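Local coordinates for protein LAO/AO transport system kinase (Escherichia coli, PDB 2P67) that is of unknown function but belongs to the MeaB family of P-loop proteins, built round a parallel beta sheet flanked by helices, at residues L57-T62 with C172-Q177; G77-R82 with G247-W252; R228-W233 with I256-A261; G63-G68 with E155-G160; P51-T56 with L140-E145. All blocks are in the same frame, centred on the assembly; numbering follows the deposited sequence. Where two conformers were deposited one is given.

Contact 1: residues L57-T62 with C172-Q177; sequences LRLGVT and CFISLQ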
# COMPACT_ATOMS: atom_id res chain seq x y z
N LEU A 57 -15.64 -18.70 11.95
CA LEU A 57 -15.57 -17.25 11.83
C LEU A 57 -14.22 -16.77 12.38
O LEU A 57 -13.93 -16.98 13.57
CB LEU A 57 -16.74 -16.59 12.57
CG LEU A 57 -16.79 -15.05 12.62
CD1 LEU A 57 -16.85 -14.43 11.22
CD2 LEU A 57 -17.93 -14.58 13.50
N ARG A 58 -13.43 -16.14 11.53
CA ARG A 58 -12.08 -15.67 11.90
C ARG A 58 -12.15 -14.17 12.14
O ARG A 58 -12.47 -13.40 11.22
CB ARG A 58 -11.10 -15.97 10.77
CG ARG A 58 -10.97 -17.48 10.43
CD ARG A 58 -10.43 -17.66 9.00
NE ARG A 58 -9.07 -17.15 8.81
CZ ARG A 58 -7.95 -17.89 8.86
NH1 ARG A 58 -8.00 -19.20 9.16
NH2 ARG A 58 -6.77 -17.31 8.64
N LEU A 59 -11.89 -13.77 13.37
CA LEU A 59 -11.92 -12.35 13.72
C LEU A 59 -10.53 -11.82 14.06
O LEU A 59 -9.74 -12.52 14.72
CB LEU A 59 -12.84 -12.12 14.94
CG LEU A 59 -14.29 -12.60 14.80
CD1 LEU A 59 -15.04 -12.34 16.12
CD2 LEU A 59 -15.00 -11.92 13.64
N GLY A 60 -10.25 -10.58 13.65
CA GLY A 60 -9.04 -9.91 14.09
C GLY A 60 -9.42 -8.77 14.99
O GLY A 60 -10.37 -8.01 14.71
N VAL A 61 -8.67 -8.63 16.09
CA VAL A 61 -8.92 -7.57 17.04
C VAL A 61 -7.58 -6.88 17.37
O VAL A 61 -6.67 -7.53 17.87
CB VAL A 61 -9.62 -8.07 18.35
CG1 VAL A 61 -9.73 -6.95 19.37
CG2 VAL A 61 -11.02 -8.71 18.08
N THR A 62 -7.47 -5.59 17.09
CA THR A 62 -6.31 -4.83 17.57
C THR A 62 -6.76 -3.80 18.62
O THR A 62 -7.89 -3.34 18.61
CB THR A 62 -5.50 -4.14 16.44
OG1 THR A 62 -6.31 -3.18 15.72
CG2 THR A 62 -4.96 -5.17 15.47
N CYS A 172 -13.18 -10.71 9.44
CA CYS A 172 -13.69 -9.42 9.92
C CYS A 172 -12.68 -8.81 10.88
O CYS A 172 -12.29 -9.46 11.86
CB CYS A 172 -15.05 -9.60 10.62
SG CYS A 172 -15.80 -8.02 11.21
N PHE A 173 -12.27 -7.57 10.58
CA PHE A 173 -11.23 -6.88 11.33
C PHE A 173 -11.80 -5.75 12.18
O PHE A 173 -12.42 -4.81 11.65
CB PHE A 173 -10.12 -6.35 10.42
CG PHE A 173 -9.06 -5.64 11.18
CD1 PHE A 173 -8.23 -6.34 12.06
CD2 PHE A 173 -8.93 -4.25 11.12
CE1 PHE A 173 -7.27 -5.68 12.81
CE2 PHE A 173 -7.98 -3.59 11.87
CZ PHE A 173 -7.16 -4.29 12.72
N ILE A 174 -11.55 -5.84 13.47
CA ILE A 174 -12.11 -4.92 14.48
C ILE A 174 -10.97 -4.18 15.20
O ILE A 174 -10.05 -4.80 15.73
CB ILE A 174 -12.99 -5.65 15.52
CG1 ILE A 174 -14.14 -6.41 14.85
CG2 ILE A 174 -13.53 -4.64 16.56
CD1 ILE A 174 -13.99 -7.92 14.88
N SER A 175 -11.04 -2.85 15.21
CA SER A 175 -9.99 -2.05 15.84
C SER A 175 -10.55 -1.34 17.06
O SER A 175 -11.55 -0.65 16.96
CB SER A 175 -9.41 -1.03 14.86
OG SER A 175 -8.52 -0.14 15.52
N LEU A 176 -9.88 -1.51 18.20
CA LEU A 176 -10.24 -0.80 19.42
C LEU A 176 -9.42 0.46 19.56
O LEU A 176 -8.18 0.46 19.40
CB LEU A 176 -10.07 -1.68 20.65
CG LEU A 176 -11.37 -2.37 21.04
CD1 LEU A 176 -11.66 -3.50 20.07
CD2 LEU A 176 -11.24 -2.88 22.46
N GLN A 177 -10.13 1.55 19.85
CA GLN A 177 -9.51 2.86 19.96
C GLN A 177 -9.90 3.50 21.29
O GLN A 177 -10.92 3.15 21.88
CB GLN A 177 -9.92 3.77 18.80
CG GLN A 177 -9.54 3.28 17.39
CD GLN A 177 -8.02 3.22 17.12
OE1 GLN A 177 -7.24 4.03 17.62
NE2 GLN A 177 -7.61 2.27 16.29
O HOH W 1 -6.53 -0.76 17.33
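Two neighbouring strands at the centre of a parallel, P-loop-type alpha/beta sheet make this contact: 57-62, which leads into the phosphate-binding loop pattern, and 172-177. Their axes run 4.7 Å apart at 20°. The pairing is regular, with Gly60 N donating to Cys172 O, Ile174 N to Gly60 O, Thr62 N to Ile174 O and Leu176 N to Thr62 O (2.7 Å, N-H...O 167°); only the starting bond, Cys172 N to Arg58 O, is weak. Leu59, Val61, Cys172 and Ile174 share one face, where Leu59 CD2 packs on Cys172 CB at 3.8 Å and Ile255 of helix 248-264 covers Leu59 and Ile174. On the other face, beneath helix 190-195, chi1 of 180° carries the Phe173 ring alongside Gly60, where Phe173 CD1 meets the Gly60 carbonyl obliquely. Thr62 CG2 lies in the plane of that ring, at its edge, 3.6 Å from Phe173 CE1, while Thr62 OG1 approaches Phe173 CZ obliquely at 3.3 Å. The Thr62 and Ser175 hydroxyls do not meet (OG1 to OG 3.8 Å) but share a water, 2.9 Å from Thr62 OG1 and 2.8 Å from Ser175 OG, that donates to Leu176 O.

Contact 2: residues G77-R82 with G247-W252; sequences GMLLIR and GIDEIW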
# COMPACT_ATOMS: atom_id res chain seq x y z
N GLY A 77 -15.63 -12.41 24.56
CA GLY A 77 -15.44 -13.87 24.60
C GLY A 77 -16.54 -14.55 25.42
O GLY A 77 -17.15 -15.53 24.98
N MET A 78 -16.79 -13.99 26.61
CA MET A 78 -17.84 -14.52 27.50
C MET A 78 -19.23 -14.42 26.88
O MET A 78 -20.04 -15.33 27.03
CB MET A 78 -17.77 -13.89 28.90
CG MET A 78 -16.58 -14.38 29.76
SD MET A 78 -16.38 -16.19 29.84
CE MET A 78 -17.92 -16.70 30.60
N LEU A 79 -19.50 -13.35 26.13
CA LEU A 79 -20.76 -13.26 25.38
C LEU A 79 -20.92 -14.41 24.38
O LEU A 79 -22.00 -15.02 24.29
CB LEU A 79 -20.87 -11.91 24.65
CG LEU A 79 -22.11 -11.61 23.80
CD1 LEU A 79 -22.26 -10.12 23.69
CD2 LEU A 79 -22.05 -12.21 22.42
N LEU A 80 -19.87 -14.71 23.63
CA LEU A 80 -19.91 -15.77 22.63
C LEU A 80 -20.16 -17.12 23.29
O LEU A 80 -20.93 -17.93 22.77
CB LEU A 80 -18.61 -15.83 21.82
CG LEU A 80 -18.32 -14.60 20.95
CD1 LEU A 80 -16.89 -14.61 20.35
CD2 LEU A 80 -19.35 -14.50 19.87
N ILE A 81 -19.54 -17.33 24.44
CA ILE A 81 -19.70 -18.59 25.17
C ILE A 81 -21.14 -18.73 25.69
O ILE A 81 -21.75 -19.80 25.57
CB ILE A 81 -18.66 -18.75 26.29
CG1 ILE A 81 -17.29 -19.03 25.68
CG2 ILE A 81 -19.05 -19.88 27.27
CD1 ILE A 81 -16.15 -18.63 26.54
N ARG A 82 -21.68 -17.64 26.23
CA ARG A 82 -23.10 -17.61 26.59
C ARG A 82 -24.02 -17.95 25.43
O ARG A 82 -25.07 -18.56 25.64
CB ARG A 82 -23.49 -16.26 27.19
CG ARG A 82 -23.23 -16.17 28.68
CD ARG A 82 -23.69 -14.84 29.23
NE ARG A 82 -22.55 -13.97 29.47
CZ ARG A 82 -22.33 -12.80 28.88
NH1 ARG A 82 -21.25 -12.12 29.19
NH2 ARG A 82 -23.19 -12.29 28.01
N GLY A 247 -22.98 -2.51 25.44
CA GLY A 247 -22.51 -2.30 24.07
C GLY A 247 -21.89 -3.52 23.42
O GLY A 247 -21.70 -3.54 22.21
N ILE A 248 -21.59 -4.54 24.22
CA ILE A 248 -20.92 -5.74 23.70
C ILE A 248 -21.85 -6.54 22.79
O ILE A 248 -21.44 -6.98 21.73
CB ILE A 248 -20.33 -6.65 24.83
CG1 ILE A 248 -19.54 -5.84 25.87
CG2 ILE A 248 -19.47 -7.80 24.23
CD1 ILE A 248 -18.33 -5.09 25.33
N ASP A 249 -23.09 -6.74 23.22
CA ASP A 249 -24.11 -7.43 22.43
C ASP A 249 -24.24 -6.80 21.04
O ASP A 249 -24.35 -7.48 20.03
CB ASP A 249 -25.49 -7.38 23.14
CG ASP A 249 -25.48 -8.01 24.53
OD1 ASP A 249 -24.85 -9.07 24.73
OD2 ASP A 249 -26.14 -7.45 25.44
N GLU A 250 -24.21 -5.47 21.02
CA GLU A 250 -24.38 -4.69 19.80
C GLU A 250 -23.20 -4.86 18.83
O GLU A 250 -23.37 -4.88 17.61
CB GLU A 250 -24.59 -3.21 20.16
CG GLU A 250 -25.98 -2.93 20.78
CD GLU A 250 -26.15 -3.37 22.26
OE1 GLU A 250 -25.22 -3.89 22.94
OE2 GLU A 250 -27.28 -3.17 22.77
N ILE A 251 -22.01 -5.01 19.40
CA ILE A 251 -20.80 -5.26 18.60
C ILE A 251 -20.88 -6.63 17.93
O ILE A 251 -20.61 -6.77 16.73
CB ILE A 251 -19.52 -5.05 19.45
CG1 ILE A 251 -19.34 -3.54 19.76
CG2 ILE A 251 -18.27 -5.66 18.74
CD1 ILE A 251 -18.49 -3.21 20.89
N TRP A 252 -21.30 -7.65 18.68
CA TRP A 252 -21.49 -8.99 18.12
C TRP A 252 -22.54 -8.95 17.01
O TRP A 252 -22.38 -9.54 15.95
CB TRP A 252 -21.88 -9.97 19.23
CG TRP A 252 -22.19 -11.37 18.79
CD1 TRP A 252 -23.29 -12.12 19.14
CD2 TRP A 252 -21.40 -12.20 17.92
NE1 TRP A 252 -23.23 -13.36 18.54
CE2 TRP A 252 -22.08 -13.44 17.80
CE3 TRP A 252 -20.19 -12.01 17.23
CZ2 TRP A 252 -21.57 -14.50 17.02
CZ3 TRP A 252 -19.69 -13.07 16.46
CH2 TRP A 252 -20.38 -14.30 16.37
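Ile248 O accepts the backbone N of Trp252 at 3.1 Å, a helical bond that joins two of the residues receiving Leu79 and Leu80 from 77-82; between the segments themselves the contact is carried by carbon. Leu80 gives the clearest geometry. Its CD2 methyl stands 3.4 Å above the centroid of the six-membered ring of Trp252 and only 3° off the ring normal, a CH-pi contact over the middle of the face. With chi1 at 176° the indole of Trp252 points away from its backbone nitrogen and out toward 77-82, and the Leu80 side chain meets it at about a right angle. Leu79 works as a fork. One prong, Leu79 CD2, comes obliquely to the pyrrole end, 3.5 Å from Trp252 CD1; the other, Leu79 CD1, enters beside the first turn of the partner helix, 3.7 Å from Ile248 CG2 and 3.5 Å from Asp249 CA. The carboxylate of Asp249 was modelled in two conformers, so its very short approach to Leu79 CD1 is doubtful evidence.

In the P-loop fold, helix 69-82 is the one that follows the phosphate-binding loop, and here it meets helix 248-264; the axes of segments 77-82 and 248-252 pass 10.3 Å apart at 71°. At that spacing the backbones do not meet and side chains make the contact. Phe72 and Ala75 continue the packing of Ile248 along helix 69-82, and Leu80 also leans on Val87 of the sheet. Gly247 occupies the N-cap of the second helix, with Ile251 N bonded to Gly247 O at 3.2 Å.

Contact 3: residues R228-W233 with I256-A261; sequences RKYDEW and IDFKTA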
# COMPACT_ATOMS: atom_id res chain seq x y z
N ARG A 228 -15.69 2.68 0.27
CA ARG A 228 -15.80 1.41 1.00
C ARG A 228 -14.69 0.41 0.62
O ARG A 228 -14.40 0.19 -0.57
CB ARG A 228 -17.17 0.76 0.78
CG ARG A 228 -18.34 1.57 1.38
CD ARG A 228 -19.65 0.87 1.04
NE ARG A 228 -20.83 1.58 1.56
CZ ARG A 228 -22.07 1.08 1.55
NH1 ARG A 228 -22.29 -0.14 1.06
NH2 ARG A 228 -23.10 1.79 2.03
N LYS A 229 -14.11 -0.18 1.65
CA LYS A 229 -13.21 -1.32 1.48
C LYS A 229 -13.94 -2.46 0.72
O LYS A 229 -13.38 -3.06 -0.23
CB LYS A 229 -12.74 -1.79 2.86
CG LYS A 229 -11.99 -3.16 2.89
CD LYS A 229 -11.74 -3.56 4.37
CE LYS A 229 -11.03 -4.89 4.51
NZ LYS A 229 -11.01 -5.38 5.95
N TYR A 230 -15.17 -2.73 1.13
CA TYR A 230 -16.09 -3.65 0.44
C TYR A 230 -17.36 -2.91 0.02
O TYR A 230 -18.03 -2.31 0.86
CB TYR A 230 -16.53 -4.76 1.39
CG TYR A 230 -15.42 -5.60 1.97
CD1 TYR A 230 -14.56 -6.32 1.14
CD2 TYR A 230 -15.25 -5.69 3.36
CE1 TYR A 230 -13.55 -7.13 1.68
CE2 TYR A 230 -14.25 -6.49 3.90
CZ TYR A 230 -13.41 -7.21 3.06
OH TYR A 230 -12.43 -7.99 3.63
N ASP A 231 -17.74 -3.02 -1.26
CA ASP A 231 -18.98 -2.43 -1.77
C ASP A 231 -20.18 -2.75 -0.87
O ASP A 231 -21.07 -1.93 -0.66
CB ASP A 231 -19.23 -2.92 -3.21
CG ASP A 231 -18.00 -2.76 -4.13
OD1 ASP A 231 -17.20 -1.83 -3.92
OD2 ASP A 231 -17.84 -3.58 -5.06
N GLU A 232 -20.20 -3.99 -0.37
CA GLU A 232 -21.30 -4.55 0.43
C GLU A 232 -21.46 -3.96 1.85
O GLU A 232 -22.48 -4.20 2.48
CB GLU A 232 -21.09 -6.06 0.61
CG GLU A 232 -21.14 -6.89 -0.65
CD GLU A 232 -19.82 -6.98 -1.41
OE1 GLU A 232 -18.83 -6.30 -1.04
OE2 GLU A 232 -19.77 -7.75 -2.40
N TRP A 233 -20.44 -3.24 2.34
CA TRP A 233 -20.36 -2.87 3.77
C TRP A 233 -19.90 -1.44 4.03
O TRP A 233 -18.78 -1.06 3.67
CB TRP A 233 -19.43 -3.87 4.49
CG TRP A 233 -19.30 -3.69 6.01
CD1 TRP A 233 -18.20 -3.24 6.68
CD2 TRP A 233 -20.30 -3.94 7.01
NE1 TRP A 233 -18.44 -3.20 8.03
CE2 TRP A 233 -19.72 -3.62 8.26
CE3 TRP A 233 -21.62 -4.42 6.98
CZ2 TRP A 233 -20.42 -3.78 9.47
CZ3 TRP A 233 -22.32 -4.57 8.19
CH2 TRP A 233 -21.70 -4.27 9.42
N ILE A 256 -22.21 -9.97 13.04
CA ILE A 256 -23.17 -10.83 12.32
C ILE A 256 -23.71 -10.11 11.06
O ILE A 256 -23.77 -10.72 10.00
CB ILE A 256 -24.31 -11.32 13.25
CG1 ILE A 256 -23.72 -12.28 14.30
CG2 ILE A 256 -25.41 -12.02 12.43
CD1 ILE A 256 -24.65 -12.54 15.47
N ASP A 257 -24.04 -8.83 11.19
CA ASP A 257 -24.48 -8.00 10.05
C ASP A 257 -23.42 -7.95 8.94
O ASP A 257 -23.73 -8.06 7.74
CB ASP A 257 -24.82 -6.58 10.54
CG ASP A 257 -26.15 -6.50 11.31
OD1 ASP A 257 -26.94 -7.48 11.31
OD2 ASP A 257 -26.39 -5.44 11.93
N PHE A 258 -22.16 -7.80 9.34
CA PHE A 258 -21.03 -7.86 8.40
C PHE A 258 -21.01 -9.21 7.65
O PHE A 258 -20.90 -9.24 6.41
CB PHE A 258 -19.70 -7.64 9.16
CG PHE A 258 -18.46 -7.83 8.31
CD1 PHE A 258 -17.88 -6.74 7.64
CD2 PHE A 258 -17.85 -9.10 8.19
CE1 PHE A 258 -16.72 -6.90 6.83
CE2 PHE A 258 -16.70 -9.27 7.38
CZ PHE A 258 -16.13 -8.16 6.72
N LYS A 259 -21.08 -10.31 8.40
CA LYS A 259 -21.09 -11.67 7.83
C LYS A 259 -22.23 -11.85 6.84
O LYS A 259 -22.02 -12.33 5.74
CB LYS A 259 -21.18 -12.74 8.92
CG LYS A 259 -21.03 -14.16 8.35
CD LYS A 259 -20.75 -15.22 9.43
CE LYS A 259 -20.33 -16.54 8.76
NZ LYS A 259 -19.88 -17.61 9.70
N THR A 260 -23.44 -11.43 7.23
CA THR A 260 -24.61 -11.39 6.34
C THR A 260 -24.36 -10.61 5.04
O THR A 260 -24.60 -11.12 3.94
CB THR A 260 -25.84 -10.79 7.09
OG1 THR A 260 -26.09 -11.59 8.24
CG2 THR A 260 -27.08 -10.79 6.20
N ALA A 261 -23.83 -9.40 5.16
CA ALA A 261 -23.60 -8.56 3.99
C ALA A 261 -22.58 -9.15 3.01
O ALA A 261 -22.75 -9.07 1.78
CB ALA A 261 -23.17 -7.18 4.42
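Trp233 sends its CB toward helix 248-264, and the indole beyond lies against Phe258. A trans first torsion (-176°) turns the ring system along the helix. From there Trp233 CG and CD1 both meet Phe258 CD1, the latter at 3.6 Å. Trp233 NE1 passes close to the same Phe258 atom, but its hydrogen bond goes to Asp197 O, which satisfies this buried N-H and helps fix the rotation of the ring. On the benzo side, Trp233 CE3 touches Ala261 CB at 4.1 Å; beyond it Trp233 CZ3 comes 3.4 Å from Phe258 N, and Trp233 CH2, at the tip, also lies by that nitrogen.

The pair is edge-to-face: the edge of Phe258 is turned to the face of Trp233, with the five-membered ring centroid 4.9 Å from that of Phe258 and the planes at 85°. Phe258 CB adds a CH-pi contact, 3.9 Å from the centroid of the six-membered ring and 10° off its normal. Tyr230 completes an aromatic cluster obliquely, Tyr230 CE2 being 3.8 Å from Phe258 CZ. This cluster seats the loop between helix 209-225 and strand 236-239 on helix 248-264 of the alpha/beta domain. A type I turn from Tyr230 to Trp233, closed by Trp233 N to Tyr230 O, presents both rings to the helix.

At the more exposed margin Glu232 CB and CG lie beside Ala261 O, and the bend at chi2 turns the carboxylate away, where Glu232 OE2 bonds Ser265 OG. Asp257 turns its carboxylate away from the loop, where OD2 forms a salt bridge with Arg236.

Contact 4: residues G63-G68 with E155-G160; sequences GTPGAG and ETVGVG
Gly63 and Gly158 pack backbone against backbone in the tight part of this contact, whereas Thr64 and Pro65 touch lightly at its outer side. Gly63 O is the crowded atom. Gly158 N donates to it at 2.8 Å with a nearly straight N-H...O of 172°, yet from above the carbonyl plane (61° out of it). Val157 also crowds this oxygen, with its CA at 3.4 Å and CG1 at 3.5 Å from Gly63 O. The second bond, Gly63 N to Thr156 O, is longer at 3.3 Å but lies in the carbonyl plane. Farther out the spacing widens: Pro65 CD is 4.1 Å from Val157 CG1, and Thr64 CG2 is 3.8 Å from Gly158 O. The remainder of 63-68 curls away in a type II turn from Thr64 to Ala67, consistent with a Walker A P-loop running from Gly63 to Ser70. Glu155-Gly158, ending the adjacent strand, would correspond to the DxxG region of G proteins. Lys69, next after Gly68, forms a salt bridge with Glu155, linking the two segments by charge. As the hydrogen bonds across the contact are all main-chain ones, the backbone of Gly63, Thr156 and Gly158 spaces the segments, not polar side chains.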
# COMPACT_ATOMS: atom_id res chain seq x y z
N GLY A 63 -5.87 -3.46 19.54
CA GLY A 63 -6.17 -2.37 20.46
C GLY A 63 -4.94 -1.51 20.61
O GLY A 63 -3.83 -2.03 20.70
N THR A 64 -5.14 -0.19 20.61
CA THR A 64 -4.04 0.73 20.92
C THR A 64 -3.75 0.66 22.42
O THR A 64 -4.60 0.23 23.20
CB THR A 64 -4.38 2.18 20.49
OG1 THR A 64 -5.62 2.59 21.09
CG2 THR A 64 -4.50 2.29 18.97
N PRO A 65 -2.52 1.05 22.83
CA PRO A 65 -2.26 1.15 24.27
C PRO A 65 -3.31 2.02 24.98
O PRO A 65 -3.57 3.16 24.55
CB PRO A 65 -0.87 1.78 24.33
CG PRO A 65 -0.22 1.37 23.03
CD PRO A 65 -1.34 1.40 22.03
N GLY A 66 -3.92 1.47 26.03
CA GLY A 66 -4.95 2.15 26.81
C GLY A 66 -6.37 2.01 26.28
O GLY A 66 -7.29 2.63 26.81
N ALA A 67 -6.54 1.17 25.25
CA ALA A 67 -7.85 1.01 24.59
C ALA A 67 -8.77 -0.01 25.28
O ALA A 67 -9.95 -0.13 24.90
CB ALA A 67 -7.67 0.64 23.11
N GLY A 68 -8.23 -0.74 26.25
CA GLY A 68 -8.99 -1.70 27.06
C GLY A 68 -9.22 -3.02 26.35
O GLY A 68 -10.29 -3.63 26.49
N GLU A 155 -5.46 -11.61 18.02
CA GLU A 155 -5.41 -10.27 18.58
C GLU A 155 -3.99 -9.78 18.82
O GLU A 155 -3.11 -10.56 19.13
CB GLU A 155 -6.27 -10.17 19.85
CG GLU A 155 -5.84 -11.07 20.98
CD GLU A 155 -4.94 -10.36 21.96
OE1 GLU A 155 -4.67 -10.94 23.03
OE2 GLU A 155 -4.52 -9.21 21.69
N THR A 156 -3.77 -8.48 18.64
CA THR A 156 -2.48 -7.90 18.94
C THR A 156 -2.64 -6.40 19.15
O THR A 156 -3.72 -5.85 18.94
CB THR A 156 -1.41 -8.24 17.86
OG1 THR A 156 -0.08 -7.99 18.37
CG2 THR A 156 -1.64 -7.46 16.56
N VAL A 157 -1.56 -5.76 19.58
CA VAL A 157 -1.55 -4.32 19.77
C VAL A 157 -1.59 -3.64 18.41
O VAL A 157 -0.94 -4.08 17.46
CB VAL A 157 -0.30 -3.86 20.56
CG1 VAL A 157 -0.31 -2.35 20.75
CG2 VAL A 157 -0.26 -4.53 21.92
N GLY A 158 -2.38 -2.57 18.32
CA GLY A 158 -2.43 -1.75 17.14
C GLY A 158 -1.33 -0.73 17.27
O GLY A 158 -1.41 0.19 18.10
N VAL A 159 -0.29 -0.94 16.46
CA VAL A 159 0.92 -0.11 16.44
C VAL A 159 1.61 -0.42 15.12
O VAL A 159 1.59 -1.56 14.64
CB VAL A 159 1.87 -0.42 17.65
CG1 VAL A 159 2.46 -1.83 17.56
CG2 VAL A 159 2.99 0.63 17.74
N GLY A 160 2.22 0.60 14.52
CA GLY A 160 2.84 0.45 13.22
C GLY A 160 1.83 -0.03 12.19
O GLY A 160 0.81 0.62 11.94

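Contact 5: residues P51-T56 with L140-E145; sequences PYCGNT and LMLLCE
Glu145 reaches from helix 133-146 into the bend of 51-56, and its carboxylate takes the one direct hydrogen bond between the segments. Gly54 N donates to Glu145 OE1 at 3.1 Å with an N-H...O angle of 140°, coming from above the carboxylate plane (64° out of it). The same oxygen is pressed by Cys53 CB at 3.3 Å. Along the shaft, Thr56 crosses Glu145 obliquely, with Thr56 OG1 3.5 Å from Glu145 CG. One turn back on the helix, Cys53 SG lies 3.4 Å from Leu142 O and makes an apolar contact, 4.0 Å, with Leu142 CD2.

The other oxygen, Glu145 OE2, is held from outside the two segments or through water. A water donates both to Glu145 OE2 and to Thr56 O, each at 2.8 Å, and Arg58 NH1 forms a salt bridge to Glu145 OE2 at 2.8 Å. With chi2 at -174° the Glu145 chain is extended beyond CG, which carries the carboxylate out to these partners. The arginine probably favours the charged form of the glutamate.

In the fold, 51-56 is the connection from helix 36-49 to strand 57-63, the strand that enters the P-loop, and helix 133-146, which precedes strand 151-157 in the chain, packs against this connection. Farther out, Thr56 OG1 bonds Tyr149 O in the turn between that helix and strand, which sets the rotation of the threonine. Arg58 is itself steadied by Met169 O through NH2. Gly54 O receives a weak hydrogen bond from Arg272, a residue of the sodium site.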
# COMPACT_ATOMS: atom_id res chain seq x y z
N PRO A 51 -8.54 -30.48 4.98
CA PRO A 51 -9.98 -30.69 4.68
C PRO A 51 -10.97 -30.36 5.81
O PRO A 51 -12.15 -30.16 5.53
CB PRO A 51 -10.05 -32.18 4.31
CG PRO A 51 -8.67 -32.52 3.87
CD PRO A 51 -7.78 -31.73 4.83
N TYR A 52 -10.48 -30.29 7.05
CA TYR A 52 -11.33 -30.04 8.23
C TYR A 52 -11.38 -28.55 8.61
O TYR A 52 -12.12 -28.14 9.52
CB TYR A 52 -10.83 -30.89 9.42
CG TYR A 52 -10.54 -32.33 9.04
CD1 TYR A 52 -11.57 -33.22 8.72
CD2 TYR A 52 -9.23 -32.79 8.95
CE1 TYR A 52 -11.29 -34.55 8.35
CE2 TYR A 52 -8.94 -34.10 8.57
CZ TYR A 52 -9.97 -34.97 8.28
OH TYR A 52 -9.67 -36.27 7.92
N CYS A 53 -10.63 -27.73 7.89
CA CYS A 53 -10.62 -26.29 8.15
C CYS A 53 -11.70 -25.52 7.35
O CYS A 53 -12.36 -26.09 6.46
CB CYS A 53 -9.21 -25.75 7.93
SG CYS A 53 -8.02 -26.57 9.02
N GLY A 54 -11.89 -24.23 7.65
CA GLY A 54 -12.70 -23.36 6.78
C GLY A 54 -14.16 -23.10 7.13
O GLY A 54 -14.89 -22.44 6.36
N ASN A 55 -14.60 -23.60 8.28
CA ASN A 55 -15.96 -23.38 8.76
C ASN A 55 -15.98 -22.69 10.12
O ASN A 55 -16.75 -23.05 11.02
CB ASN A 55 -16.74 -24.70 8.79
CG ASN A 55 -17.43 -24.99 7.46
OD1 ASN A 55 -18.38 -24.30 7.06
ND2 ASN A 55 -16.95 -26.00 6.76
N THR A 56 -15.10 -21.70 10.24
CA THR A 56 -14.90 -20.98 11.49
C THR A 56 -14.91 -19.48 11.16
O THR A 56 -14.28 -19.05 10.20
CB THR A 56 -13.55 -21.39 12.11
OG1 THR A 56 -13.57 -22.80 12.41
CG2 THR A 56 -13.26 -20.60 13.40
N LEU A 140 -1.67 -21.92 13.77
CA LEU A 140 -2.40 -22.16 15.00
C LEU A 140 -3.91 -21.97 14.77
O LEU A 140 -4.71 -22.71 15.32
CB LEU A 140 -1.90 -21.23 16.10
CG LEU A 140 -0.42 -21.36 16.51
CD1 LEU A 140 -0.19 -20.45 17.70
CD2 LEU A 140 -0.03 -22.79 16.87
N MET A 141 -4.28 -20.97 13.96
CA MET A 141 -5.67 -20.73 13.57
C MET A 141 -6.26 -21.96 12.86
O MET A 141 -7.38 -22.38 13.17
CB MET A 141 -5.80 -19.49 12.66
CG MET A 141 -5.56 -18.15 13.37
SD MET A 141 -5.52 -16.74 12.22
CE MET A 141 -7.30 -16.47 11.98
N LEU A 142 -5.50 -22.54 11.93
CA LEU A 142 -5.91 -23.78 11.25
C LEU A 142 -6.18 -24.92 12.24
O LEU A 142 -7.19 -25.62 12.13
CB LEU A 142 -4.87 -24.22 10.23
CG LEU A 142 -4.68 -23.37 8.96
CD1 LEU A 142 -3.63 -24.04 8.09
CD2 LEU A 142 -6.01 -23.18 8.18
N LEU A 143 -5.30 -25.08 13.24
CA LEU A 143 -5.50 -26.11 14.27
C LEU A 143 -6.81 -25.87 15.02
O LEU A 143 -7.59 -26.81 15.24
CB LEU A 143 -4.30 -26.18 15.26
CG LEU A 143 -3.01 -26.74 14.63
CD1 LEU A 143 -1.81 -26.49 15.54
CD2 LEU A 143 -3.15 -28.22 14.31
N CYS A 144 -7.09 -24.61 15.36
CA CYS A 144 -8.35 -24.29 16.02
C CYS A 144 -9.57 -24.62 15.15
O CYS A 144 -10.60 -25.09 15.65
CB CYS A 144 -8.37 -22.83 16.45
SG CYS A 144 -7.17 -22.44 17.72
N GLU A 145 -9.44 -24.37 13.84
CA GLU A 145 -10.52 -24.67 12.88
C GLU A 145 -10.77 -26.17 12.84
O GLU A 145 -11.93 -26.62 12.93
CB GLU A 145 -10.15 -24.15 11.50
CG GLU A 145 -10.24 -22.59 11.45
CD GLU A 145 -10.04 -22.00 10.07
OE1 GLU A 145 -9.67 -22.74 9.14
OE2 GLU A 145 -10.23 -20.77 9.92
O HOH W 2 -12.65 -20.48 8.47

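Contact 1 is the buried core, about 8 Å from the chain centre, and is held by sheet hydrogen bonds; contact 4 continues the same strand, 57-63, into a partly exposed loop, where its pairing with strand 151-157 ends. Contact 2, mostly buried, and contact 3, only partly so, both use helix 248-264 but differ in chemistry: aliphatic methyls on an indole in the first, an aromatic cluster in the second. Both touch contact 1, through Leu57 CD2 to Trp252 CZ3 (3.8 Å) and Cys172 CB to Phe258 CE2 (3.6 Å). Contact 5, also partly buried, at the other end of strand 57-63 from contact 4, relies on charge and water.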